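PDB 6HNU: aromatic amino acid aminotransferase I from Candida albicans WO-1, which probably transfers the amino group of aromatic L-amino acids to 2-oxoglutarate, using pyridoxal 5'-phosphate as cofactor. Local coordinates for residues K87-N92 / Q96-R101. Sequence-based numbering, arbitrary orientation.
Sequences KKAADN and QIELAR
Glu98 reaches across to Lys87, Ala89 and Asn92 with nearly every atom of its side chain. Its CB sits 3.3 Å from Lys87 O and 3.4 Å from Asn92 ND2. CG, placed between the backbone N and carbonyl carbon (chi1 67°), passes Ala89 N at 3.6 Å. A bend at chi2 then lays the carboxylate beside the Ala89 methyl, with CD 3.7 Å from Ala89 CB. At the tip, Arg101 grips both oxygens side-on, NE to OE2 and NH2 to OE1, each from above the carboxylate plane; OE1 also takes a hydrogen bond from a water that accepts one from Asn92 ND2. Glu98 is the N-cap of the short helix 99-102, and residues 96-101 fold back against residues 87-92, which follow the two-stranded antiparallel sheet of 57-62 and 81-86, away from the cofactor site. Asn92 OD1 is hydrogen-bonded to Phe86 N, at the end of strand 81-86, while Asn92 CB rests on Gln96 CB at 3.9 Å. Ala100 N donates a hydrogen bond to Lys87 O at 3.0 Å. The extended Lys87 side chain runs past Ala100 CB, and its NZ hydrogen-bonds to Phe53 O.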
# COMPACT_ATOMS: atom_id res chain seq x y z
N LYS B 87 5.90 -3.93 23.17
CA LYS B 87 5.77 -5.23 22.47
C LYS B 87 4.71 -6.09 23.17
O LYS B 87 3.88 -6.71 22.45
CB LYS B 87 7.14 -5.91 22.43
CG LYS B 87 7.20 -7.27 21.74
CD LYS B 87 8.59 -7.53 21.21
CE LYS B 87 8.80 -8.89 20.63
NZ LYS B 87 10.21 -9.12 20.29
N LYS B 88 4.70 -6.11 24.51
CA LYS B 88 3.81 -7.02 25.28
C LYS B 88 2.59 -6.26 25.83
O LYS B 88 2.77 -5.18 26.43
CB LYS B 88 4.56 -7.67 26.46
CG LYS B 88 5.75 -8.55 26.09
CD LYS B 88 6.34 -9.35 27.25
CE LYS B 88 6.13 -8.73 28.62
NZ LYS B 88 6.98 -9.33 29.68
N ALA B 89 1.40 -6.83 25.65
CA ALA B 89 0.11 -6.26 26.12
C ALA B 89 0.20 -5.86 27.61
O ALA B 89 -0.24 -4.72 27.96
CB ALA B 89 -1.00 -7.23 25.85
N ALA B 90 0.81 -6.68 28.46
CA ALA B 90 0.82 -6.44 29.93
C ALA B 90 1.59 -5.16 30.25
O ALA B 90 1.36 -4.62 31.35
CB ALA B 90 1.39 -7.63 30.68
N ASP B 91 2.45 -4.68 29.35
CA ASP B 91 3.30 -3.50 29.63
C ASP B 91 2.60 -2.20 29.19
O ASP B 91 3.22 -1.11 29.35
CB ASP B 91 4.68 -3.66 28.97
CG ASP B 91 5.52 -4.75 29.59
OD1 ASP B 91 5.29 -5.06 30.78
OD2 ASP B 91 6.39 -5.29 28.89
N ASN B 92 1.38 -2.29 28.65
CA ASN B 92 0.67 -1.16 28.00
C ASN B 92 -0.50 -0.68 28.86
O ASN B 92 -1.13 -1.49 29.55
CB ASN B 92 0.12 -1.51 26.61
CG ASN B 92 1.19 -1.47 25.54
OD1 ASN B 92 2.05 -0.59 25.58
ND2 ASN B 92 1.13 -2.40 24.59
N GLN B 96 -4.39 -0.55 23.76
CA GLN B 96 -3.24 -0.37 22.82
C GLN B 96 -3.11 -1.59 21.91
O GLN B 96 -3.64 -2.68 22.23
CB GLN B 96 -1.94 -0.16 23.60
CG GLN B 96 -1.96 1.08 24.49
CD GLN B 96 -2.47 2.30 23.75
OE1 GLN B 96 -1.87 2.75 22.77
NE2 GLN B 96 -3.59 2.83 24.20
N ILE B 97 -2.44 -1.44 20.77
CA ILE B 97 -2.17 -2.59 19.87
C ILE B 97 -0.69 -2.92 20.04
O ILE B 97 0.17 -2.32 19.35
CB ILE B 97 -2.62 -2.35 18.41
CG1 ILE B 97 -3.86 -1.44 18.33
CG2 ILE B 97 -2.87 -3.70 17.76
CD1 ILE B 97 -4.10 -0.78 16.99
N GLU B 98 -0.42 -3.79 21.00
CA GLU B 98 0.96 -4.13 21.43
C GLU B 98 1.72 -4.62 20.19
O GLU B 98 1.09 -5.25 19.30
CB GLU B 98 0.92 -5.15 22.58
CG GLU B 98 0.39 -6.52 22.18
CD GLU B 98 -1.11 -6.71 22.19
OE1 GLU B 98 -1.84 -5.74 22.49
OE2 GLU B 98 -1.55 -7.83 21.83
N LEU B 99 3.02 -4.31 20.11
CA LEU B 99 3.80 -4.51 18.86
C LEU B 99 3.88 -6.00 18.50
O LEU B 99 4.05 -6.29 17.31
CB LEU B 99 5.20 -3.93 18.99
CG LEU B 99 5.29 -2.46 19.38
CD1 LEU B 99 6.76 -2.05 19.45
CD2 LEU B 99 4.52 -1.59 18.38
N ALA B 100 3.82 -6.92 19.48
CA ALA B 100 3.82 -8.37 19.19
C ALA B 100 2.64 -8.70 18.25
O ALA B 100 2.76 -9.65 17.48
CB ALA B 100 3.76 -9.15 20.50
N ARG B 101 1.56 -7.93 18.31
CA ARG B 101 0.33 -8.05 17.48
C ARG B 101 0.32 -7.00 16.33
O ARG B 101 0.10 -7.42 15.16
CB ARG B 101 -0.89 -7.96 18.39
CG ARG B 101 -2.24 -8.14 17.70
CD ARG B 101 -3.38 -8.54 18.66
NE ARG B 101 -3.46 -7.53 19.72
CZ ARG B 101 -4.29 -6.50 19.73
NH1 ARG B 101 -5.21 -6.36 18.78
NH2 ARG B 101 -4.22 -5.61 20.71
O HOH W 1 -1.46 -3.75 24.55